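Local coordinates for protein cytosine deaminase (Klebsiella pneumoniae, PDB 4R85) that probably deaminates 5-methylcytosine, and probably cytosine, by hydrolysis at an iron-containing active site of the amidohydrolase fold, at residues A[147-152]-A[176-181]; A[205-210]-A[238-243]; A[50-55]-A[371-376]; A[106-111]-A[399-404]. All coordinates share one frame; numbering follows the deposited sequence.

Contact 1: A[147-152]-A[176-181]; sequences VAFPQE and GGIPHY. With 17E (5-methylcytosine), chain G.
Q151, whose side chain also packs on I178, accepts the N1 hydrogen of the bound 5-methylcytosine at OE1 over 2.7 Å, almost straight at 172°. Its NE2 donates to O2 of the base at 3.0 Å, so the carboxamide reads two neighbouring positions of one pyrimidine edge and is fixed in rotation. Segments 147-152 and 176-181 lie at the C-terminal ends of neighbouring strands of an amidohydrolase TIM-type barrel, and both line the ligand pocket. P150 centres an inverse gamma turn that carries the chain from strand to pocket. F149 CG is anti to its backbone N (chi1 171°), which directs the ring to the base: G177 O and ligand O2 lie at its edge, near its plane, while Q151 N sits above its centre. H209 stacks on the same ring. Farther back, G176 N makes a weak bond to A148 O, and P150 CD rests 3.5 Å from G177 N. I178 spans the joint with two branches, CG2 against P150 O at 3.2 Å and CD1 3.5 Å from Q151 NE2.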
loop_
_atom_site.group_PDB
_atom_site.type_symbol
_atom_site.label_atom_id
_atom_site.label_comp_id
_atom_site.label_asym_id
_atom_site.label_seq_id
_atom_site.Cartn_x
_atom_site.Cartn_y
_atom_site.Cartn_z
ATOM N N VAL A 147 7.176 -25.810 3.753
ATOM C CA VAL A 147 8.385 -25.634 4.551
ATOM C C VAL A 147 8.170 -26.097 6.000
ATOM O O VAL A 147 7.238 -25.639 6.671
ATOM C CB VAL A 147 8.804 -24.153 4.618
ATOM C CG1 VAL A 147 10.197 -24.020 5.257
ATOM C CG2 VAL A 147 8.780 -23.487 3.220
ATOM N N ALA A 148 9.035 -26.987 6.481
ATOM C CA ALA A 148 9.068 -27.332 7.903
ATOM C C ALA A 148 9.676 -26.191 8.709
ATOM O O ALA A 148 10.894 -26.054 8.795
ATOM C CB ALA A 148 9.851 -28.607 8.127
ATOM N N PHE A 149 8.811 -25.389 9.318
ATOM C CA PHE A 149 9.204 -24.154 9.983
ATOM C C PHE A 149 9.111 -24.363 11.491
ATOM O O PHE A 149 8.022 -24.585 12.014
ATOM C CB PHE A 149 8.252 -23.029 9.550
ATOM C CG PHE A 149 8.406 -21.746 10.338
ATOM C CD1 PHE A 149 9.643 -21.133 10.469
ATOM C CD2 PHE A 149 7.306 -21.147 10.924
ATOM C CE1 PHE A 149 9.782 -19.951 11.185
ATOM C CE2 PHE A 149 7.431 -19.967 11.638
ATOM C CZ PHE A 149 8.668 -19.365 11.770
ATOM N N PRO A 150 10.257 -24.335 12.187
ATOM C CA PRO A 150 10.262 -24.573 13.636
ATOM C C PRO A 150 10.044 -23.257 14.384
ATOM O O PRO A 150 11.004 -22.673 14.881
ATOM C CB PRO A 150 11.672 -25.101 13.890
ATOM C CG PRO A 150 12.518 -24.378 12.837
ATOM C CD PRO A 150 11.617 -24.161 11.635
ATOM N N GLN A 151 8.794 -22.806 14.451
ATOM C CA GLN A 151 8.463 -21.501 15.032
ATOM C C GLN A 151 9.112 -21.220 16.385
ATOM O O GLN A 151 9.592 -20.112 16.642
ATOM C CB GLN A 151 6.950 -21.364 15.183
ATOM C CG GLN A 151 6.505 -20.092 15.884
ATOM C CD GLN A 151 6.733 -18.865 15.015
ATOM O OE1 GLN A 151 5.873 -18.489 14.220
ATOM N NE2 GLN A 151 7.899 -18.248 15.152
ATOM N N GLU A 152 9.112 -22.209 17.268
ATOM C CA GLU A 152 9.630 -21.950 18.606
ATOM C C GLU A 152 11.088 -22.378 18.778
ATOM O O GLU A 152 11.601 -22.465 19.896
ATOM C CB GLU A 152 8.695 -22.541 19.667
ATOM C CG GLU A 152 7.330 -21.851 19.588
ATOM C CD GLU A 152 6.392 -22.223 20.709
ATOM O OE1 GLU A 152 5.194 -22.446 20.421
ATOM O OE2 GLU A 152 6.850 -22.283 21.867
ATOM N N GLY A 176 13.066 -25.423 6.991
ATOM C CA GLY A 176 12.997 -24.073 7.525
ATOM C C GLY A 176 13.921 -23.836 8.707
ATOM O O GLY A 176 14.752 -24.678 9.035
ATOM N N GLY A 177 13.772 -22.682 9.351
ATOM C CA GLY A 177 14.576 -22.355 10.514
ATOM C C GLY A 177 14.228 -20.984 11.067
ATOM O O GLY A 177 13.480 -20.237 10.442
ATOM N N ILE A 178 14.781 -20.653 12.232
ATOM C CA ILE A 178 14.543 -19.344 12.844
ATOM C C ILE A 178 15.694 -18.982 13.808
ATOM O O ILE A 178 15.485 -18.743 15.002
ATOM C CB ILE A 178 13.123 -19.302 13.518
ATOM C CG1 ILE A 178 12.694 -17.863 13.833
ATOM C CG2 ILE A 178 13.031 -20.258 14.729
ATOM C CD1 ILE A 178 11.325 -17.750 14.478
ATOM N N PRO A 179 16.934 -18.932 13.275
ATOM C CA PRO A 179 18.139 -18.815 14.106
ATOM C C PRO A 179 18.140 -17.596 15.016
ATOM O O PRO A 179 18.660 -17.693 16.127
ATOM C CB PRO A 179 19.279 -18.714 13.072
ATOM C CG PRO A 179 18.612 -18.318 11.790
ATOM C CD PRO A 179 17.276 -19.005 11.845
ATOM N N HIS A 180 17.569 -16.474 14.571
ATOM C CA HIS A 180 17.539 -15.269 15.405
ATOM C C HIS A 180 16.662 -15.441 16.648
ATOM O O HIS A 180 16.779 -14.674 17.613
ATOM C CB HIS A 180 17.052 -14.066 14.589
ATOM C CG HIS A 180 15.632 -14.189 14.144
ATOM N ND1 HIS A 180 15.267 -14.929 13.041
ATOM C CD2 HIS A 180 14.483 -13.700 14.669
ATOM C CE1 HIS A 180 13.955 -14.889 12.901
ATOM N NE2 HIS A 180 13.454 -14.151 13.874
ATOM N N TYR A 181 15.784 -16.444 16.639
ATOM C CA TYR A 181 14.884 -16.668 17.783
ATOM C C TYR A 181 15.413 -17.716 18.764
ATOM O O TYR A 181 14.880 -17.855 19.865
ATOM C CB TYR A 181 13.470 -17.038 17.307
ATOM C CG TYR A 181 12.401 -17.038 18.384
ATOM C CD1 TYR A 181 11.728 -18.210 18.715
ATOM C CD2 TYR A 181 12.057 -15.874 19.058
ATOM C CE1 TYR A 181 10.748 -18.231 19.687
ATOM C CE2 TYR A 181 11.071 -15.883 20.047
ATOM C CZ TYR A 181 10.419 -17.067 20.351
ATOM O OH TYR A 181 9.442 -17.108 21.327
HETATM N N1 17E G . 6.236 -16.386 12.543
HETATM C C2 17E G . 7.371 -15.697 12.428
HETATM O O2 17E G . 8.463 -16.069 13.169
HETATM N N3 17E G . 7.475 -14.651 11.601
HETATM C C4 17E G . 6.422 -14.261 10.864
HETATM N N4 17E G . 6.545 -13.141 9.986
HETATM C C5 17E G . 5.213 -14.953 10.949
HETATM C C6 17E G . 5.153 -16.039 11.819
HETATM C CM5 17E G . 4.033 -14.534 10.132
#

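Contact 2: A[205-210]-A[238-243]; sequences LVDVHC and TASHTC. With FE2 (Fe (II) ion), chain H; 17E (5-methylcytosine), chain G.
Strands 205-209 and 238-240 run parallel, their axes 4.8 Å apart at closest approach and inclined by 20°, joined by a ladder of alternating bonds: T238 N to V206 O, V208 N to T238 O, S240 N to V208 O and C210 N to S240 O. D207 and T238 lie side by side on the face that also carries H209 and S240. There S240 OG donates to the syn lone pair of D207 OD2 at 2.6 Å, and R115 forms a salt bridge with OD1, so both carboxylate oxygens are held. S240 OG is also bonded to H56 ND1, linking D207 through the serine to a metal ligand. At H241 the backbone turns to a positive phi of 56° and its imidazole comes alongside that of H209. NE2 of H209 binds the iron at 2.4 Å and NE2 of H241 at 2.5 Å; H56, H58 and D308 complete the site. The strands precede and follow helix 220-231 in a beta-alpha-beta unit, and histidines at or just past their C-terminal ends are characteristic of the amidohydrolase metal centre.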
loop_
_atom_site.group_PDB
_atom_site.type_symbol
_atom_site.label_atom_id
_atom_site.label_comp_id
_atom_site.label_asym_id
_atom_site.label_seq_id
_atom_site.Cartn_x
_atom_site.Cartn_y
_atom_site.Cartn_z
ATOM N N LEU A 205 15.018 -28.445 -0.367
ATOM C CA LEU A 205 15.297 -27.022 -0.467
ATOM C C LEU A 205 15.385 -26.438 0.942
ATOM O O LEU A 205 15.063 -27.115 1.917
ATOM C CB LEU A 205 14.194 -26.317 -1.262
ATOM C CG LEU A 205 13.937 -26.857 -2.674
ATOM C CD1 LEU A 205 12.934 -25.971 -3.415
ATOM C CD2 LEU A 205 15.246 -26.935 -3.451
ATOM N N VAL A 206 15.826 -25.188 1.038
ATOM C CA VAL A 206 15.959 -24.500 2.325
ATOM C C VAL A 206 15.329 -23.116 2.239
ATOM O O VAL A 206 15.563 -22.390 1.278
ATOM C CB VAL A 206 17.449 -24.331 2.699
ATOM C CG1 VAL A 206 17.620 -23.406 3.907
ATOM C CG2 VAL A 206 18.072 -25.684 2.970
ATOM N N ASP A 207 14.521 -22.755 3.230
ATOM C CA ASP A 207 13.985 -21.396 3.320
ATOM C C ASP A 207 13.860 -21.002 4.787
ATOM O O ASP A 207 12.982 -21.497 5.486
ATOM C CB ASP A 207 12.618 -21.302 2.651
ATOM C CG ASP A 207 12.184 -19.870 2.400
ATOM O OD1 ASP A 207 11.537 -19.619 1.354
ATOM O OD2 ASP A 207 12.486 -18.989 3.233
ATOM N N VAL A 208 14.729 -20.099 5.232
ATOM C CA VAL A 208 14.905 -19.815 6.650
ATOM C C VAL A 208 14.413 -18.414 7.015
ATOM O O VAL A 208 14.709 -17.445 6.308
ATOM C CB VAL A 208 16.402 -19.941 7.029
ATOM C CG1 VAL A 208 16.658 -19.419 8.433
ATOM C CG2 VAL A 208 16.868 -21.390 6.898
ATOM N N HIS A 209 13.666 -18.319 8.117
ATOM C CA HIS A 209 13.330 -17.031 8.738
ATOM C C HIS A 209 14.604 -16.528 9.384
ATOM O O HIS A 209 14.989 -16.969 10.456
ATOM C CB HIS A 209 12.244 -17.206 9.802
ATOM C CG HIS A 209 10.861 -17.269 9.239
ATOM N ND1 HIS A 209 10.438 -18.293 8.420
ATOM C CD2 HIS A 209 9.810 -16.427 9.366
ATOM C CE1 HIS A 209 9.183 -18.081 8.066
ATOM N NE2 HIS A 209 8.779 -16.956 8.630
ATOM N N CYS A 210 15.284 -15.616 8.720
ATOM C CA CYS A 210 16.692 -15.478 9.030
ATOM C C CYS A 210 17.041 -14.491 10.148
ATOM O O CYS A 210 17.585 -14.875 11.176
ATOM C CB CYS A 210 17.482 -15.206 7.753
ATOM S SG CYS A 210 19.187 -15.509 8.039
ATOM N N THR A 238 16.979 -20.131 0.335
ATOM C CA THR A 238 16.395 -18.799 0.433
ATOM C C THR A 238 16.511 -18.280 1.859
ATOM O O THR A 238 16.329 -19.036 2.823
ATOM C CB THR A 238 14.912 -18.787 -0.008
ATOM O OG1 THR A 238 14.815 -19.181 -1.385
ATOM C CG2 THR A 238 14.310 -17.390 0.148
ATOM N N ALA A 239 16.837 -16.994 1.987
ATOM C CA ALA A 239 16.764 -16.301 3.267
ATOM C C ALA A 239 15.541 -15.392 3.255
ATOM O O ALA A 239 15.444 -14.476 2.427
ATOM C CB ALA A 239 18.043 -15.483 3.502
ATOM N N SER A 240 14.603 -15.638 4.166
ATOM C CA SER A 240 13.406 -14.815 4.262
ATOM C C SER A 240 13.554 -13.855 5.432
ATOM O O SER A 240 14.236 -14.170 6.398
ATOM C CB SER A 240 12.168 -15.695 4.470
ATOM O OG SER A 240 11.847 -16.446 3.302
ATOM N N HIS A 241 12.942 -12.676 5.331
ATOM C CA HIS A 241 12.885 -11.737 6.466
ATOM C C HIS A 241 14.254 -11.385 7.009
ATOM O O HIS A 241 14.504 -11.541 8.208
ATOM C CB HIS A 241 12.167 -12.337 7.675
ATOM C CG HIS A 241 10.732 -12.681 7.457
ATOM N ND1 HIS A 241 9.757 -11.728 7.256
ATOM C CD2 HIS A 241 10.095 -13.873 7.491
ATOM C CE1 HIS A 241 8.580 -12.323 7.149
ATOM N NE2 HIS A 241 8.760 -13.624 7.282
ATOM N N THR A 242 15.145 -10.923 6.158
ATOM C CA THR A 242 16.439 -10.471 6.637
ATOM C C THR A 242 16.316 -9.029 7.109
ATOM O O THR A 242 17.087 -8.175 6.696
ATOM C CB THR A 242 17.502 -10.620 5.525
ATOM O OG1 THR A 242 17.037 -10.001 4.314
ATOM C CG2 THR A 242 17.735 -12.102 5.249
ATOM N N CYS A 243 15.335 -8.766 7.988
ATOM C CA CYS A 243 15.037 -7.405 8.437
ATOM C C CYS A 243 16.238 -6.704 9.078
ATOM O O CYS A 243 16.435 -5.496 8.899
ATOM C CB CYS A 243 13.867 -7.414 9.422
ATOM S SG CYS A 243 12.373 -8.166 8.728
HETATM FE FE FE2 H . 7.203 -15.567 7.575
HETATM N N1 17E G . 6.236 -16.386 12.543
HETATM C C2 17E G . 7.371 -15.697 12.428
HETATM O O2 17E G . 8.463 -16.069 13.169
HETATM N N3 17E G . 7.475 -14.651 11.601
HETATM C C4 17E G . 6.422 -14.261 10.864
HETATM N N4 17E G . 6.545 -13.141 9.986
HETATM C C5 17E G . 5.213 -14.953 10.949
HETATM C C6 17E G . 5.153 -16.039 11.819
HETATM C CM5 17E G . 4.033 -14.534 10.132
HETATM O O HOH W 1 14.564 -22.238 -1.343
#

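Contact 3: A[50-55]-A[371-376]; sequences PPFVEP and NLLILD
The first torsions of F52 (chi1 -73°) and L373 (chi1 -48°) both set CG beside the backbone N and anti to the carbonyl carbon, and so bring the phenyl ring and the isobutyl group to a meeting between the two strands. They cross at about a right angle, with L373 CD1 3.5 Å from F52 CD1 in an oblique approach to the ring. L375 comes to F52 from the opposite direction: its CD2 reaches the ring edge, near the ring plane, at 3.9 Å from CE1, and its CD1 is 4.1 Å from CZ. Methyls of both leucines thus meet the CD1-CE1 side of the ring. Closer to the start of both segments, the pyrrolidine of P51 lies across N371, where P51 CD sits 3.2 Å from N371 O and P51 CG 3.7 Å from N371 CB. The closest pair of CA atoms is that of P50 and L372, 4.3 Å apart. No hydrogen bond joins the two segments, so apolar packing carries the contact. The N371 amide oxygen is taken by H396 N. Barrel strand 47-57 here meets strand 372-375, the first of the antiparallel strands that extend the sheet beyond the amidohydrolase barrel. F52 pairs through its backbone with G110, just before strand 111-119, and with Q112 within it, and its ring touches I322 and L323 of helix 322-332, while L372, L373 and L375 lean on strand 390-395.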
loop_
_atom_site.group_PDB
_atom_site.type_symbol
_atom_site.label_atom_id
_atom_site.label_comp_id
_atom_site.label_asym_id
_atom_site.label_seq_id
_atom_site.Cartn_x
_atom_site.Cartn_y
_atom_site.Cartn_z
ATOM N N PRO A 50 3.257 -14.981 -16.957
ATOM C CA PRO A 50 3.153 -16.213 -16.175
ATOM C C PRO A 50 2.472 -15.899 -14.828
ATOM O O PRO A 50 2.382 -14.726 -14.445
ATOM C CB PRO A 50 4.619 -16.625 -15.994
ATOM C CG PRO A 50 5.394 -15.334 -16.112
ATOM C CD PRO A 50 4.658 -14.581 -17.182
ATOM N N PRO A 51 1.968 -16.925 -14.125
ATOM C CA PRO A 51 1.160 -16.658 -12.923
ATOM C C PRO A 51 1.931 -15.931 -11.832
ATOM O O PRO A 51 3.163 -16.003 -11.765
ATOM C CB PRO A 51 0.780 -18.060 -12.430
ATOM C CG PRO A 51 0.969 -18.961 -13.635
ATOM C CD PRO A 51 2.095 -18.368 -14.405
ATOM N N PHE A 52 1.211 -15.219 -10.977
ATOM C CA PHE A 52 1.861 -14.633 -9.817
ATOM C C PHE A 52 2.316 -15.758 -8.887
ATOM O O PHE A 52 1.759 -16.860 -8.910
ATOM C CB PHE A 52 0.921 -13.676 -9.086
ATOM C CG PHE A 52 0.686 -12.380 -9.818
ATOM C CD1 PHE A 52 -0.582 -12.025 -10.235
ATOM C CD2 PHE A 52 1.741 -11.514 -10.081
ATOM C CE1 PHE A 52 -0.804 -10.829 -10.907
ATOM C CE2 PHE A 52 1.530 -10.321 -10.748
ATOM C CZ PHE A 52 0.253 -9.979 -11.165
ATOM N N VAL A 53 3.334 -15.470 -8.081
ATOM C CA VAL A 53 3.863 -16.430 -7.127
ATOM C C VAL A 53 3.733 -15.857 -5.719
ATOM O O VAL A 53 3.953 -14.668 -5.502
ATOM C CB VAL A 53 5.352 -16.726 -7.426
ATOM C CG1 VAL A 53 5.920 -17.740 -6.440
ATOM C CG2 VAL A 53 5.534 -17.196 -8.864
ATOM N N GLU A 54 3.337 -16.699 -4.771
ATOM C CA GLU A 54 3.367 -16.332 -3.365
ATOM C C GLU A 54 4.420 -17.206 -2.714
ATOM O O GLU A 54 4.121 -18.310 -2.273
ATOM C CB GLU A 54 2.010 -16.574 -2.708
ATOM C CG GLU A 54 2.019 -16.281 -1.206
ATOM C CD GLU A 54 2.810 -15.016 -0.874
ATOM O OE1 GLU A 54 2.249 -13.908 -1.023
ATOM O OE2 GLU A 54 3.996 -15.127 -0.478
ATOM N N PRO A 55 5.665 -16.720 -2.665
ATOM C CA PRO A 55 6.783 -17.571 -2.251
ATOM C C PRO A 55 6.944 -17.674 -0.741
ATOM O O PRO A 55 7.871 -18.351 -0.297
ATOM C CB PRO A 55 8.001 -16.849 -2.842
ATOM C CG PRO A 55 7.598 -15.396 -2.809
ATOM C CD PRO A 55 6.107 -15.378 -3.082
ATOM N N ASN A 371 0.426 -22.199 -18.164
ATOM C CA ASN A 371 -0.030 -21.505 -16.977
ATOM C C ASN A 371 0.251 -20.028 -17.177
ATOM O O ASN A 371 1.413 -19.629 -17.259
ATOM C CB ASN A 371 0.740 -21.984 -15.743
ATOM C CG ASN A 371 0.642 -23.484 -15.527
ATOM O OD1 ASN A 371 -0.270 -24.140 -16.027
ATOM N ND2 ASN A 371 1.583 -24.033 -14.767
ATOM N N LEU A 372 -0.800 -19.221 -17.260
ATOM C CA LEU A 372 -0.630 -17.798 -17.519
ATOM C C LEU A 372 -1.863 -16.970 -17.159
ATOM O O LEU A 372 -2.965 -17.506 -16.975
ATOM C CB LEU A 372 -0.255 -17.565 -18.989
ATOM C CG LEU A 372 -1.341 -17.802 -20.045
ATOM C CD1 LEU A 372 -1.013 -17.039 -21.317
ATOM C CD2 LEU A 372 -1.504 -19.279 -20.359
ATOM N N LEU A 373 -1.659 -15.659 -17.068
ATOM C CA LEU A 373 -2.718 -14.720 -16.744
ATOM C C LEU A 373 -2.835 -13.661 -17.819
ATOM O O LEU A 373 -1.865 -13.354 -18.522
ATOM C CB LEU A 373 -2.419 -13.999 -15.425
ATOM C CG LEU A 373 -1.992 -14.806 -14.203
ATOM C CD1 LEU A 373 -1.689 -13.861 -13.052
ATOM C CD2 LEU A 373 -3.060 -15.818 -13.807
ATOM N N ILE A 374 -4.025 -13.100 -17.944
ATOM C CA ILE A 374 -4.197 -11.867 -18.693
ATOM C C ILE A 374 -4.542 -10.768 -17.689
ATOM O O ILE A 374 -5.541 -10.865 -16.980
ATOM C CB ILE A 374 -5.293 -11.995 -19.758
ATOM C CG1 ILE A 374 -4.891 -13.040 -20.808
ATOM C CG2 ILE A 374 -5.558 -10.639 -20.414
ATOM C CD1 ILE A 374 -5.975 -13.362 -21.794
ATOM N N LEU A 375 -3.688 -9.753 -17.607
ATOM C CA LEU A 375 -3.839 -8.651 -16.655
ATOM C C LEU A 375 -4.454 -7.450 -17.353
ATOM O O LEU A 375 -4.138 -7.186 -18.507
ATOM C CB LEU A 375 -2.477 -8.211 -16.137
ATOM C CG LEU A 375 -1.777 -8.808 -14.935
ATOM C CD1 LEU A 375 -0.557 -7.959 -14.645
ATOM C CD2 LEU A 375 -2.714 -8.847 -13.726
ATOM N N ASP A 376 -5.303 -6.704 -16.648
ATOM C CA ASP A 376 -5.953 -5.532 -17.228
ATOM C C ASP A 376 -5.021 -4.314 -17.221
ATOM O O ASP A 376 -5.317 -3.291 -16.598
ATOM C CB ASP A 376 -7.253 -5.219 -16.485
ATOM C CG ASP A 376 -8.121 -4.201 -17.211
ATOM O OD1 ASP A 376 -7.975 -4.046 -18.448
ATOM O OD2 ASP A 376 -8.959 -3.559 -16.537
#

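Contact 4: A[106-111]-A[399-404]; sequences LRDFGV and VILQRE
Hydrogen bonding at this contact centres on D108 O, gripped by R403, near the C-terminal end of helix 92-108, which finishes in a Schellman motif with G110 as its C-prime residue. R403 holds this carbonyl end-on with NH1 and NH2, each 3.0 Å from D108 O, and the oxygen lies in the guanidinium plane. NH1 approaches almost in line with the carbonyl bond (169°), whereas NH2 stands 46° out of the carbonyl plane. A cation here would probably suit the partial negative charge of the helix end; V390 O accepts from NH1 as well. Water bridges a second polar pair, accepting from R107 NH1 at 2.9 Å and donating to I400 O at 2.7 Å. Within the helix end R107 NE forms a salt bridge with D108 OD1, which is also hydrogen-bonded to Y410 OH of the second subunit. In the same region Q402 and R403 pair in an antiparallel ladder with a strand of that subunit, so the sheet continues through the dimer interface. Apolar packing comes from L401, which with I400 forms a classic beta bulge opposite S393. Its CD1 rests against R107 O and D108 CA, 3.6 Å from each.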
loop_
_atom_site.group_PDB
_atom_site.type_symbol
_atom_site.label_atom_id
_atom_site.label_comp_id
_atom_site.label_asym_id
_atom_site.label_seq_id
_atom_site.Cartn_x
_atom_site.Cartn_y
_atom_site.Cartn_z
ATOM N N LEU A 106 -5.968 -16.479 -3.055
ATOM C CA LEU A 106 -4.751 -16.351 -3.856
ATOM C C LEU A 106 -5.060 -16.641 -5.323
ATOM O O LEU A 106 -4.591 -15.934 -6.213
ATOM C CB LEU A 106 -3.639 -17.271 -3.337
ATOM C CG LEU A 106 -3.102 -16.966 -1.931
ATOM C CD1 LEU A 106 -2.312 -18.151 -1.379
ATOM C CD2 LEU A 106 -2.234 -15.706 -1.958
ATOM N N ARG A 107 -5.854 -17.685 -5.559
ATOM C CA ARG A 107 -6.334 -18.039 -6.894
ATOM C C ARG A 107 -7.075 -16.862 -7.528
ATOM O O ARG A 107 -6.883 -16.561 -8.711
ATOM C CB ARG A 107 -7.253 -19.267 -6.808
ATOM C CG ARG A 107 -7.906 -19.715 -8.130
ATOM C CD ARG A 107 -9.274 -19.073 -8.358
ATOM N NE ARG A 107 -10.063 -18.973 -7.126
ATOM C CZ ARG A 107 -10.825 -19.949 -6.644
ATOM N NH1 ARG A 107 -10.904 -21.106 -7.285
ATOM N NH2 ARG A 107 -11.510 -19.768 -5.520
ATOM N N ASP A 108 -7.932 -16.211 -6.741
ATOM C CA ASP A 108 -8.690 -15.061 -7.229
ATOM C C ASP A 108 -7.770 -13.964 -7.745
ATOM O O ASP A 108 -8.151 -13.196 -8.628
ATOM C CB ASP A 108 -9.599 -14.485 -6.150
ATOM C CG ASP A 108 -10.819 -15.354 -5.880
ATOM O OD1 ASP A 108 -11.126 -16.251 -6.707
ATOM O OD2 ASP A 108 -11.476 -15.127 -4.836
ATOM N N PHE A 109 -6.565 -13.892 -7.192
ATOM C CA PHE A 109 -5.619 -12.862 -7.586
ATOM C C PHE A 109 -4.463 -13.366 -8.468
ATOM O O PHE A 109 -3.407 -12.734 -8.543
ATOM C CB PHE A 109 -5.109 -12.101 -6.358
ATOM C CG PHE A 109 -6.114 -11.145 -5.799
ATOM C CD1 PHE A 109 -6.377 -9.944 -6.445
ATOM C CD2 PHE A 109 -6.812 -11.451 -4.632
ATOM C CE1 PHE A 109 -7.316 -9.053 -5.937
ATOM C CE2 PHE A 109 -7.741 -10.569 -4.111
ATOM C CZ PHE A 109 -7.992 -9.362 -4.763
ATOM N N GLY A 110 -4.677 -14.498 -9.139
ATOM C CA GLY A 110 -3.747 -14.971 -10.155
ATOM C C GLY A 110 -2.544 -15.766 -9.678
ATOM O O GLY A 110 -1.619 -16.020 -10.449
ATOM N N VAL A 111 -2.545 -16.167 -8.414
ATOM C CA VAL A 111 -1.425 -16.928 -7.873
ATOM C C VAL A 111 -1.587 -18.415 -8.155
ATOM O O VAL A 111 -2.604 -19.001 -7.791
ATOM C CB VAL A 111 -1.303 -16.740 -6.354
ATOM C CG1 VAL A 111 -0.212 -17.646 -5.815
ATOM C CG2 VAL A 111 -1.003 -15.278 -6.033
ATOM N N VAL A 399 -9.082 -22.468 -18.686
ATOM C CA VAL A 399 -9.441 -21.287 -17.909
ATOM C C VAL A 399 -9.979 -21.703 -16.544
ATOM O O VAL A 399 -10.934 -22.467 -16.460
ATOM C CB VAL A 399 -10.509 -20.445 -18.618
ATOM C CG1 VAL A 399 -10.791 -19.184 -17.815
ATOM C CG2 VAL A 399 -10.066 -20.104 -20.030
ATOM N N ILE A 400 -9.361 -21.216 -15.473
ATOM C CA ILE A 400 -9.836 -21.547 -14.131
ATOM C C ILE A 400 -10.421 -20.328 -13.434
ATOM O O ILE A 400 -10.987 -20.433 -12.343
ATOM C CB ILE A 400 -8.727 -22.169 -13.259
ATOM C CG1 ILE A 400 -7.601 -21.162 -13.018
ATOM C CG2 ILE A 400 -8.203 -23.449 -13.902
ATOM C CD1 ILE A 400 -6.603 -21.593 -11.955
ATOM N N LEU A 401 -10.281 -19.170 -14.071
ATOM C CA LEU A 401 -10.872 -17.935 -13.567
ATOM C C LEU A 401 -11.133 -16.975 -14.718
ATOM O O LEU A 401 -10.288 -16.785 -15.583
ATOM C CB LEU A 401 -9.955 -17.268 -12.535
ATOM C CG LEU A 401 -10.364 -15.897 -11.969
ATOM C CD1 LEU A 401 -9.789 -15.727 -10.573
ATOM C CD2 LEU A 401 -9.931 -14.710 -12.853
ATOM N N GLN A 402 -12.303 -16.354 -14.696
ATOM C CA GLN A 402 -12.649 -15.333 -15.666
ATOM C C GLN A 402 -13.371 -14.197 -14.952
ATOM O O GLN A 402 -14.413 -14.401 -14.317
ATOM C CB GLN A 402 -13.526 -15.909 -16.777
ATOM C CG GLN A 402 -13.857 -14.910 -17.873
ATOM C CD GLN A 402 -12.617 -14.423 -18.594
ATOM O OE1 GLN A 402 -11.734 -15.213 -18.923
ATOM N NE2 GLN A 402 -12.534 -13.113 -18.828
ATOM N N ARG A 403 -12.791 -13.007 -15.050
ATOM C CA ARG A 403 -13.365 -11.798 -14.493
ATOM C C ARG A 403 -13.814 -10.929 -15.650
ATOM O O ARG A 403 -13.170 -10.899 -16.698
ATOM C CB ARG A 403 -12.296 -11.040 -13.708
ATOM C CG ARG A 403 -12.689 -10.618 -12.315
ATOM C CD ARG A 403 -11.558 -9.811 -11.675
ATOM N NE ARG A 403 -11.362 -10.132 -10.264
ATOM C CZ ARG A 403 -10.431 -10.963 -9.803
ATOM N NH1 ARG A 403 -9.583 -11.564 -10.638
ATOM N NH2 ARG A 403 -10.335 -11.185 -8.498
ATOM N N GLU A 404 -14.920 -10.220 -15.474
ATOM C CA GLU A 404 -15.329 -9.253 -16.474
ATOM C C GLU A 404 -14.519 -7.980 -16.291
ATOM O O GLU A 404 -14.104 -7.656 -15.176
ATOM C CB GLU A 404 -16.827 -8.963 -16.372
ATOM C CG GLU A 404 -17.703 -9.983 -17.081
ATOM C CD GLU A 404 -17.506 -9.975 -18.589
ATOM O OE1 GLU A 404 -17.039 -8.947 -19.128
ATOM O OE2 GLU A 404 -17.816 -10.999 -19.238
HETATM O O HOH W 2 -10.414 -21.837 -10.097
#

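Overall arrangement
All four contacts reach one mixed sheet, whose parallel strands form the barrel and whose antiparallel strands 372-375, 390-395 and 398-403 extend it beyond strand 47-57. Contacts 1 and 2 come in series along the chain, with centres about 9 Å apart, and share the bound base; a probable bond from H209 N to G177 O ties them together. Contacts 3 and 4 lie on the other side of the chain's centre, again about 9 Å between centres, and their segments alternate in sequence. The loops they close enclose contacts 1 and 2, whose centres lie about 23 to 32 Å from theirs. Contacts 2 and 3 touch at D207 and P55, and of the four only contact 4 meets the second subunit, so the sheet runs from the active site to the dimer interface.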